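Local coordinates for protein NANS (YJHS), A 9-O-acetyl N-acetylneuraminic acid esterase (PDB 3PT5) that hydrolyses the 9-O-acetyl ester of 9-O-acetyl-N-acetylneuraminic acid, probably allowing the bacterium to grow on this host sialic acid, at residues 319-322 with 323-327; 328-331 with 332-336; 104-107 with 108-112. All coordinates share one frame; numbering follows the deposited sequence.

Contact 1: residues 319-322 with 323-327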
ATOM      1  N   ARG A 319      -8.002   8.612  -0.807  1.00  9.67           N
ATOM      2  CA  ARG A 319      -8.489   9.356   0.380  1.00 10.68           C
ATOM      3  C   ARG A 319      -9.887   9.008   0.815  1.00 11.69           C
ATOM      4  O   ARG A 319     -10.255   9.214   1.984  1.00 13.55           O
ATOM      5  CB  ARG A 319      -8.505  10.864   0.109  1.00 10.59           C
ATOM      6  CG  ARG A 319      -7.166  11.482  -0.007  1.00 10.36           C
ATOM      7  CD  ARG A 319      -7.313  12.918  -0.457  1.00 14.83           C
ATOM      8  NE  ARG A 319      -6.019  13.417  -0.901  1.00 13.63           N
ATOM      9  CZ  ARG A 319      -5.804  14.023  -2.051  1.00 14.12           C
ATOM     10  NH1 ARG A 319      -6.817  14.245  -2.891  1.00 16.23           N
ATOM     11  NH2 ARG A 319      -4.576  14.418  -2.341  1.00 12.98           N
ATOM     12  N   GLY A 320     -10.692   8.530  -0.126  1.00 11.00           N
ATOM     13  CA  GLY A 320     -12.095   8.251   0.143  1.00 10.68           C
ATOM     14  C   GLY A 320     -12.423   6.770   0.239  1.00 11.01           C
ATOM     15  O   GLY A 320     -12.085   6.102   1.210  1.00 10.43           O
ATOM     16  N   ILE A 321     -13.098   6.259  -0.783  1.00 11.11           N
ATOM     17  CA  ILE A 321     -13.694   4.931  -0.696  1.00 10.99           C
ATOM     18  C   ILE A 321     -12.654   3.841  -0.473  1.00  9.98           C
ATOM     19  O   ILE A 321     -12.935   2.863   0.208  1.00  9.63           O
ATOM     20  CB  ILE A 321     -14.553   4.619  -1.970  1.00 11.98           C
ATOM     21  CG1 ILE A 321     -15.330   3.298  -1.821  1.00 13.30           C
ATOM     22  CG2 ILE A 321     -13.680   4.574  -3.237  1.00 14.21           C
ATOM     23  CD1 ILE A 321     -16.362   3.262  -0.665  1.00 17.59           C
ATOM     24  N   ILE A 322     -11.450   3.989  -1.038  1.00  9.01           N
ATOM     25  CA  ILE A 322     -10.480   2.869  -0.894  1.00  8.97           C
ATOM     26  C   ILE A 322     -10.067   2.712   0.570  1.00  8.69           C
ATOM     27  O   ILE A 322     -10.106   1.621   1.143  1.00  9.71           O
ATOM     28  CB  ILE A 322      -9.237   3.064  -1.787  1.00  7.86           C
ATOM     29  CG1 ILE A 322      -9.650   3.003  -3.261  1.00 11.07           C
ATOM     30  CG2 ILE A 322      -8.100   2.090  -1.406  1.00  8.50           C
ATOM     31  CD1 ILE A 322      -8.584   3.424  -4.193  1.00 14.20           C
ATOM     32  N   SER A 323      -9.688   3.815   1.208  1.00  9.30           N
ATOM     33  CA  SER A 323      -9.326   3.743   2.609  1.00  9.46           C
ATOM     34  C   SER A 323     -10.536   3.478   3.485  1.00  9.42           C
ATOM     35  O   SER A 323     -10.397   2.770   4.467  1.00  9.12           O
ATOM     36  CB  SER A 323      -8.550   4.985   3.049  1.00  8.86           C
ATOM     37  OG  SER A 323      -9.233   6.140   2.614  1.00 10.82           O
ATOM     38  N   ASP A 324     -11.724   3.961   3.088  1.00 10.87           N
ATOM     39  CA  ASP A 324     -12.959   3.614   3.815  1.00 11.49           C
ATOM     40  C   ASP A 324     -13.140   2.115   3.876  1.00 11.43           C
ATOM     41  O   ASP A 324     -13.428   1.571   4.934  1.00 11.62           O
ATOM     42  CB  ASP A 324     -14.197   4.207   3.135  1.00 12.40           C
ATOM     43  CG  ASP A 324     -14.357   5.685   3.375  1.00 14.48           C
ATOM     44  OD1 ASP A 324     -13.706   6.246   4.272  1.00 16.31           O
ATOM     45  OD2 ASP A 324     -15.186   6.302   2.638  1.00 19.02           O
ATOM     46  N   ARG A 325     -12.966   1.443   2.732  1.00  9.81           N
ATOM     47  CA  ARG A 325     -13.354   0.028   2.649  1.00  9.97           C
ATOM     48  C   ARG A 325     -12.342  -0.840   3.396  1.00  9.67           C
ATOM     49  O   ARG A 325     -12.717  -1.830   4.057  1.00 10.03           O
ATOM     50  CB  ARG A 325     -13.519  -0.394   1.185  1.00  9.64           C
ATOM     51  CG  ARG A 325     -14.752   0.175   0.529  1.00 10.48           C
ATOM     52  CD  ARG A 325     -16.042  -0.466   1.121  1.00 12.84           C
ATOM     53  NE  ARG A 325     -16.399  -1.715   0.436  1.00 16.68           N
ATOM     54  CZ  ARG A 325     -17.260  -2.646   0.876  1.00 18.89           C
ATOM     55  NH1 ARG A 325     -17.833  -2.555   2.064  1.00 20.83           N
ATOM     56  NH2 ARG A 325     -17.508  -3.712   0.119  1.00 18.75           N
ATOM     57  N   PHE A 326     -11.058  -0.492   3.318  1.00  8.44           N
ATOM     58  CA  PHE A 326     -10.080  -1.218   4.145  1.00  8.38           C
ATOM     59  C   PHE A 326     -10.354  -1.068   5.617  1.00  8.50           C
ATOM     60  O   PHE A 326     -10.300  -2.058   6.337  1.00  9.33           O
ATOM     61  CB  PHE A 326      -8.642  -0.775   3.858  1.00  8.19           C
ATOM     62  CG  PHE A 326      -8.036  -1.491   2.683  1.00  8.49           C
ATOM     63  CD1 PHE A 326      -7.965  -0.873   1.435  1.00 10.31           C
ATOM     64  CD2 PHE A 326      -7.553  -2.789   2.830  1.00 11.38           C
ATOM     65  CE1 PHE A 326      -7.440  -1.554   0.329  1.00  9.68           C
ATOM     66  CE2 PHE A 326      -7.021  -3.470   1.722  1.00  9.90           C
ATOM     67  CZ  PHE A 326      -6.985  -2.848   0.478  1.00 10.61           C
ATOM     68  N   VAL A 327     -10.608   0.168   6.063  1.00  9.28           N
ATOM     69  CA  VAL A 327     -10.849   0.410   7.475  1.00 10.29           C
ATOM     70  C   VAL A 327     -12.112  -0.343   7.940  1.00 10.47           C
ATOM     71  O   VAL A 327     -12.106  -0.941   9.015  1.00 11.58           O
ATOM     72  CB  VAL A 327     -10.878   1.921   7.813  1.00 10.18           C
ATOM     73  CG1 VAL A 327     -11.359   2.173   9.238  1.00 13.24           C
ATOM     74  CG2 VAL A 327      -9.453   2.513   7.562  1.00 11.64           C
TER
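With CG1 of Ile321 swung trans to its own nitrogen (chi1 -173°) and CG of Arg325 folded back beside its nitrogen (chi1 -72°), the two side chains run alongside each other and point the same way, bringing Ile321 CD1 to 3.7 Å from Arg325 CG. Both sit on helix 315-335, the last helix of this SGNH hydrolase, and their spacing is the i to i+4 step of one helical turn. The contact is with the methylenes of the arginine alone; its chain bends at the next two torsions and carries the guanidinium away to salt bridges with Asp269 and Glu328.

One residue on, Ile322 and Phe326 repeat the side-by-side pattern, with Ile322 CG2 4.1 Å from Phe326 CE1. The carbonyl of Ile322 also borders the ring, its O lying near the ring plane at the edge, 3.3 Å from Phe326 CD1. Beyond the helix this ring rests on Cys187, Met189 and Val268 of the central sheet, so it belongs to the buried side.

Within the helix, the backbone makes a wider, pi-type turn at 319-322 and then bonds regularly. Asp324 N reaches Gly320 O at 2.9 Å, Arg325 N donates to Ile321 O, and Phe326 N makes an almost straight bond to Ile322 O, which also takes a weak one from Arg325 N.

The Asp324 carboxylate hangs beside Gly320 O, acceptor against acceptor, a closeness probably eased by Lys113, which salt-bridges OD1 and also bonds Arg319 O and Ser323 OG, the last of these bonded to Arg318 O as well. Ser323 OG lies 3.2 Å from Gly320 O.

Contact 2: residues 328-331 with 332-336; sequences EAIL and QFWRE
Ile330 and Trp334 make the apolar part of this turn: Ile330 CG2 lies in the indole plane, at its edge, 3.9 Å from Trp334 CD1, although the two side chains slant across each other. Trp334 CD1 also comes to 3.2 Å from Ile330 O. On one indole face sits the neighbouring Phe333, its CD2 3.5 Å above the plane and over its centre, while CG of Trp334 lies at the phenyl edge. The indole is tied further by NE1, hydrogen-bonded to Leu184 O.

Leu331 and Arg335 are aligned, pointing the same way. The arginine chain, extended from CG to NE, runs back alongside Leu331 and places NH1 3.9 Å from Leu331 CB.

Among the backbone bonds, Phe333, Trp334 and Arg335 each donate N-H to the carbonyl four residues earlier. Gln332 N does the same to Glu328 O at 3.0 Å. The helix ends here: Glu336 N has weak bonds to Gln332 O and Phe333 O, and Glu336 is the first residue to leave helical angles. Ala329, Ile330 and Phe333 lean on Phe234, as befits an amphipathic helix closing a three-layer SGNH-hydrolase fold.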
ATOM      1  N   GLU A 328     -13.171  -0.324   7.142  1.00 11.04           N
ATOM      2  CA  GLU A 328     -14.378  -1.104   7.482  1.00 11.72           C
ATOM      3  C   GLU A 328     -14.003  -2.596   7.675  1.00 11.29           C
ATOM      4  O   GLU A 328     -14.456  -3.253   8.628  1.00 11.00           O
ATOM      5  CB  GLU A 328     -15.413  -1.007   6.366  1.00 12.67           C
ATOM      6  CG  GLU A 328     -16.080   0.338   6.139  1.00 19.86           C
ATOM      7  CD  GLU A 328     -16.777   0.379   4.760  1.00 24.94           C
ATOM      8  OE1 GLU A 328     -17.271  -0.696   4.318  1.00 26.57           O
ATOM      9  OE2 GLU A 328     -16.799   1.468   4.110  1.00 27.54           O
ATOM     10  N   ALA A 329     -13.207  -3.139   6.751  1.00 10.29           N
ATOM     11  CA  ALA A 329     -12.819  -4.549   6.823  1.00  9.35           C
ATOM     12  C   ALA A 329     -11.930  -4.895   8.011  1.00  9.80           C
ATOM     13  O   ALA A 329     -12.074  -5.968   8.633  1.00 10.02           O
ATOM     14  CB  ALA A 329     -12.198  -5.010   5.499  1.00 10.01           C
ATOM     15  N   ILE A 330     -11.000  -3.999   8.320  1.00  9.09           N
ATOM     16  CA  ILE A 330     -10.085  -4.230   9.419  1.00 10.04           C
ATOM     17  C   ILE A 330     -10.827  -4.171  10.777  1.00 10.05           C
ATOM     18  O   ILE A 330     -10.666  -5.049  11.608  1.00 10.94           O
ATOM     19  CB  ILE A 330      -8.955  -3.178   9.374  1.00  9.58           C
ATOM     20  CG1 ILE A 330      -8.059  -3.408   8.151  1.00  9.76           C
ATOM     21  CG2 ILE A 330      -8.164  -3.198  10.688  1.00 13.17           C
ATOM     22  CD1 ILE A 330      -7.172  -2.146   7.853  1.00  8.60           C
ATOM     23  N   LEU A 331     -11.692  -3.178  10.933  1.00 11.33           N
ATOM     24  CA  LEU A 331     -12.488  -3.038  12.162  1.00 12.13           C
ATOM     25  C   LEU A 331     -13.413  -4.223  12.352  1.00 12.42           C
ATOM     26  O   LEU A 331     -13.501  -4.783  13.449  1.00 13.73           O
ATOM     27  CB  LEU A 331     -13.290  -1.731  12.169  1.00 13.32           C
ATOM     28  CG  LEU A 331     -12.507  -0.409  12.193  1.00 14.75           C
ATOM     29  CD1 LEU A 331     -13.484   0.755  11.992  1.00 15.79           C
ATOM     30  CD2 LEU A 331     -11.707  -0.221  13.489  1.00 17.33           C
ATOM     31  N   GLN A 332     -14.086  -4.623  11.279  1.00 12.96           N
ATOM     32  CA  GLN A 332     -14.965  -5.783  11.321  1.00 13.19           C
ATOM     33  C   GLN A 332     -14.212  -7.044  11.722  1.00 13.39           C
ATOM     34  O   GLN A 332     -14.670  -7.793  12.588  1.00 15.05           O
ATOM     35  CB  GLN A 332     -15.662  -5.991   9.995  1.00 13.95           C
ATOM     36  CG  GLN A 332     -16.682  -7.111  10.077  1.00 17.14           C
ATOM     37  CD  GLN A 332     -17.479  -7.271   8.820  1.00 23.24           C
ATOM     38  OE1 GLN A 332     -17.990  -8.353   8.537  1.00 26.40           O
ATOM     39  NE2 GLN A 332     -17.617  -6.195   8.061  1.00 25.76           N
ATOM     40  N   PHE A 333     -13.057  -7.295  11.107  1.00 12.71           N
ATOM     41  CA  PHE A 333     -12.319  -8.508  11.407  1.00 12.42           C
ATOM     42  C   PHE A 333     -11.985  -8.571  12.892  1.00 12.65           C
ATOM     43  O   PHE A 333     -12.216  -9.581  13.565  1.00 12.17           O
ATOM     44  CB  PHE A 333     -11.026  -8.599  10.608  1.00 12.41           C
ATOM     45  CG  PHE A 333     -10.244  -9.820  10.918  1.00 11.44           C
ATOM     46  CD1 PHE A 333     -10.515 -11.016  10.237  1.00 12.38           C
ATOM     47  CD2 PHE A 333      -9.269  -9.815  11.906  1.00 11.01           C
ATOM     48  CE1 PHE A 333      -9.819 -12.168  10.548  1.00 14.63           C
ATOM     49  CE2 PHE A 333      -8.573 -10.982  12.227  1.00 13.39           C
ATOM     50  CZ  PHE A 333      -8.852 -12.153  11.538  1.00 12.94           C
ATOM     51  N   TRP A 334     -11.448  -7.474  13.398  1.00 12.18           N
ATOM     52  CA  TRP A 334     -10.971  -7.440  14.773  1.00 13.32           C
ATOM     53  C   TRP A 334     -12.085  -7.435  15.812  1.00 14.88           C
ATOM     54  O   TRP A 334     -11.871  -7.895  16.933  1.00 15.82           O
ATOM     55  CB  TRP A 334      -9.920  -6.344  14.940  1.00 12.83           C
ATOM     56  CG  TRP A 334      -8.647  -6.799  14.265  1.00 12.96           C
ATOM     57  CD1 TRP A 334      -8.084  -6.284  13.136  1.00 11.87           C
ATOM     58  CD2 TRP A 334      -7.830  -7.923  14.651  1.00 13.11           C
ATOM     59  NE1 TRP A 334      -6.934  -7.008  12.802  1.00 13.38           N
ATOM     60  CE2 TRP A 334      -6.774  -8.027  13.707  1.00 11.51           C
ATOM     61  CE3 TRP A 334      -7.899  -8.865  15.700  1.00 14.94           C
ATOM     62  CZ2 TRP A 334      -5.772  -9.017  13.801  1.00 15.73           C
ATOM     63  CZ3 TRP A 334      -6.923  -9.849  15.788  1.00 14.42           C
ATOM     64  CH2 TRP A 334      -5.849  -9.905  14.847  1.00 14.57           C
ATOM     65  N   ARG A 335     -13.274  -6.973  15.416  1.00 15.19           N
ATOM     66  CA  ARG A 335     -14.465  -6.958  16.292  1.00 15.94           C
ATOM     67  C   ARG A 335     -15.249  -8.271  16.314  1.00 17.62           C
ATOM     68  O   ARG A 335     -16.048  -8.504  17.235  1.00 16.66           O
ATOM     69  CB  ARG A 335     -15.410  -5.831  15.896  1.00 15.74           C
ATOM     70  CG  ARG A 335     -15.008  -4.447  16.387  1.00 15.57           C
ATOM     71  CD  ARG A 335     -15.850  -3.414  15.698  1.00 17.09           C
ATOM     72  NE  ARG A 335     -15.697  -2.080  16.276  1.00 14.73           N
ATOM     73  CZ  ARG A 335     -15.985  -0.955  15.641  1.00 13.18           C
ATOM     74  NH1 ARG A 335     -16.416  -0.972  14.378  1.00 13.51           N
ATOM     75  NH2 ARG A 335     -15.809   0.205  16.252  1.00 14.54           N
ATOM     76  N   GLU A 336     -15.093  -9.096  15.282  1.00 18.44           N
ATOM     77  CA  GLU A 336     -15.914 -10.301  15.162  1.00 21.02           C
ATOM     78  C   GLU A 336     -15.256 -11.495  15.856  1.00 22.32           C
ATOM     79  O   GLU A 336     -15.755 -12.615  15.770  1.00 22.91           O
ATOM     80  CB  GLU A 336     -16.227 -10.617  13.685  1.00 20.95           C
ATOM     81  CG  GLU A 336     -15.053 -11.175  12.923  1.00 21.68           C
ATOM     82  CD  GLU A 336     -15.260 -11.166  11.417  1.00 24.87           C
ATOM     83  OE1 GLU A 336     -16.385 -10.802  10.969  1.00 24.40           O
ATOM     84  OE2 GLU A 336     -14.294 -11.530  10.688  1.00 23.24           O
TER

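Contact 3: residues 104-107 with 108-112; sequences VGQA and LHIAR
The chain runs extended through Val104 and Gly105, then bends at Gln106 into the opening turn of helix 107-114, where Gln106 O accepts Ile110 N at 3.0 Å, nearly in line with its C=O bond, and a weak bond from His109 N. Ala111 N follows with a straight bond to Ala107 O. This is a buried helix start in the SGNH-hydrolase fold, leaning on strand 122-130 through Ala107 and Ala111.

His109 folds back toward the incoming chain. Its CG stands anti to the carbonyl carbon (chi1 -49°), which directs the imidazole past Gln106 so that Gln106 CA sits at the ring edge, in plane. Gly105 O also lies at that edge, 3.3 Å from His109 CE1. Val104 crosses the histidine side chain at about a right angle, with CG1 4.0 Å from His109 CE1. The far nitrogen, NE2, is hydrogen-bonded to Asp46 OD1, which helps fix the rotation of the ring.

Gln106 and Ile110 lie side by side, pointing the same way, with Gln106 CG 3.9 Å from Ile110 CD1. The glutamine chain then bends, and both ends of its buried amide are used: OE1 accepts from Arg318 NH1 and NE2 donates to Asn31 O, the latter in the GQSN sequence at the end of strand 20-28.

A water bridges where the loop meets the helix, donating to Gly105 O at 2.9 Å and accepting from Leu108 N at 2.9 Å.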
ATOM      1  N   VAL A 104       0.100  10.250  -4.508  1.00  7.72           N
ATOM      2  CA  VAL A 104      -0.651  10.009  -3.274  1.00  8.13           C
ATOM      3  C   VAL A 104      -1.019   8.535  -3.142  1.00  8.08           C
ATOM      4  O   VAL A 104      -1.531   7.946  -4.092  1.00  8.57           O
ATOM      5  CB  VAL A 104      -1.934  10.849  -3.264  1.00  7.68           C
ATOM      6  CG1 VAL A 104      -2.796  10.575  -2.042  1.00  7.13           C
ATOM      7  CG2 VAL A 104      -1.559  12.351  -3.298  1.00  8.63           C
ATOM      8  N   GLY A 105      -0.770   7.970  -1.960  1.00  8.74           N
ATOM      9  CA  GLY A 105      -1.144   6.594  -1.606  1.00  8.93           C
ATOM     10  C   GLY A 105      -2.095   6.594  -0.423  1.00  9.99           C
ATOM     11  O   GLY A 105      -2.050   7.525   0.390  1.00 11.60           O
ATOM     12  N   GLN A 106      -2.889   5.529  -0.286  1.00  9.97           N
ATOM     13  CA  GLN A 106      -3.922   5.430   0.744  1.00  9.31           C
ATOM     14  C   GLN A 106      -3.449   5.006   2.125  1.00  8.09           C
ATOM     15  O   GLN A 106      -4.272   4.971   3.032  1.00  8.59           O
ATOM     16  CB  GLN A 106      -5.039   4.452   0.326  1.00  8.53           C
ATOM     17  CG  GLN A 106      -4.577   2.985   0.119  1.00 10.56           C
ATOM     18  CD  GLN A 106      -4.183   2.682  -1.332  1.00 12.65           C
ATOM     19  OE1 GLN A 106      -3.816   3.595  -2.080  1.00 13.82           O
ATOM     20  NE2 GLN A 106      -4.260   1.410  -1.733  1.00 14.82           N
ATOM     21  N   ALA A 107      -2.170   4.630   2.319  1.00  9.04           N
ATOM     22  CA  ALA A 107      -1.761   4.088   3.641  1.00  8.45           C
ATOM     23  C   ALA A 107      -2.051   5.132   4.739  1.00  8.73           C
ATOM     24  O   ALA A 107      -2.547   4.801   5.827  1.00  9.77           O
ATOM     25  CB  ALA A 107      -0.290   3.724   3.644  1.00  8.59           C
ATOM     26  N   LEU A 108      -1.760   6.405   4.437  1.00  8.91           N
ATOM     27  CA  LEU A 108      -1.973   7.467   5.422  1.00 10.08           C
ATOM     28  C   LEU A 108      -3.446   7.563   5.843  1.00 10.26           C
ATOM     29  O   LEU A 108      -3.752   7.757   7.018  1.00 11.80           O
ATOM     30  CB  LEU A 108      -1.490   8.818   4.884  1.00 10.25           C
ATOM     31  CG  LEU A 108      -1.797  10.055   5.744  1.00 11.44           C
ATOM     32  CD1 LEU A 108      -1.121   9.918   7.128  1.00 12.45           C
ATOM     33  CD2 LEU A 108      -1.291  11.310   5.037  1.00 10.75           C
ATOM     34  N   HIS A 109      -4.341   7.431   4.872  1.00 10.44           N
ATOM     35  CA  HIS A 109      -5.776   7.600   5.086  1.00 10.32           C
ATOM     36  C   HIS A 109      -6.399   6.430   5.796  1.00 10.83           C
ATOM     37  O   HIS A 109      -7.301   6.619   6.612  1.00 11.28           O
ATOM     38  CB  HIS A 109      -6.425   7.862   3.743  1.00 10.21           C
ATOM     39  CG  HIS A 109      -5.710   8.919   2.988  1.00 10.51           C
ATOM     40  ND1 HIS A 109      -4.779   8.628   2.014  1.00 14.12           N
ATOM     41  CD2 HIS A 109      -5.666  10.266   3.164  1.00 13.16           C
ATOM     42  CE1 HIS A 109      -4.246   9.756   1.573  1.00 12.48           C
ATOM     43  NE2 HIS A 109      -4.766  10.761   2.251  1.00 11.68           N
ATOM     44  N   ILE A 110      -5.865   5.239   5.527  1.00  9.89           N
ATOM     45  CA  ILE A 110      -6.234   4.047   6.331  1.00  9.39           C
ATOM     46  C   ILE A 110      -5.864   4.286   7.785  1.00 10.24           C
ATOM     47  O   ILE A 110      -6.724   4.219   8.667  1.00  9.97           O
ATOM     48  CB  ILE A 110      -5.611   2.771   5.767  1.00 10.06           C
ATOM     49  CG1 ILE A 110      -6.244   2.517   4.401  1.00  7.76           C
ATOM     50  CG2 ILE A 110      -5.840   1.592   6.728  1.00  9.81           C
ATOM     51  CD1 ILE A 110      -5.504   1.453   3.551  1.00  9.05           C
ATOM     52  N   ALA A 111      -4.606   4.657   8.015  1.00 10.29           N
ATOM     53  CA  ALA A 111      -4.115   4.954   9.341  1.00 10.80           C
ATOM     54  C   ALA A 111      -4.938   6.047  10.048  1.00 10.56           C
ATOM     55  O   ALA A 111      -5.304   5.870  11.227  1.00 12.05           O
ATOM     56  CB  ALA A 111      -2.639   5.323   9.261  1.00  9.91           C
ATOM     57  N   ARG A 112      -5.221   7.157   9.367  1.00 10.70           N
ATOM     58  CA  ARG A 112      -5.965   8.247   9.990  1.00 12.89           C
ATOM     59  C   ARG A 112      -7.364   7.782  10.356  1.00 12.67           C
ATOM     60  O   ARG A 112      -7.862   8.118  11.419  1.00 12.49           O
ATOM     61  CB  ARG A 112      -6.016   9.496   9.099  1.00 13.43           C
ATOM     62  CG  ARG A 112      -6.934  10.595   9.660  1.00 21.27           C
ATOM     63  CD  ARG A 112      -6.994  11.799   8.725  1.00 28.10           C
ATOM     64  NE  ARG A 112      -6.121  12.858   9.223  1.00 34.37           N
ATOM     65  CZ  ARG A 112      -4.819  12.948   8.980  1.00 35.96           C
ATOM     66  NH1 ARG A 112      -4.214  12.053   8.202  1.00 36.58           N
ATOM     67  NH2 ARG A 112      -4.131  13.948   9.516  1.00 36.45           N
TER
HETATM   68  O   HOH W   1       0.044   7.181   2.333  1.00 11.46           O

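In the fold
Contacts 1 and 2 are successive lengths of helix 315-335, their centres about 13 Å apart, and the short helix of contact 3 packs against both. Centres of contacts 1 and 3 lie about 8 Å apart. Ser323 CB touches Ile110 CG1 at 3.6 Å, and Arg319 CG approaches His109 NE2 at 3.4 Å; Asp46 salt-bridges Arg319 and hydrogen-bonds His109. Contact 2 is farther from contact 3, about 17 Å between centres, and reaches it through Ile330 CD1 at 4.1 Å from Ile110 CG2. Arg318 of helix 315-335 also bonds Gln106, tying that helix to the chain leading into helix 107-114. Through Asn31, contact 3 adjoins the GQSN block, where SGNH hydrolases carry their nucleophilic serine.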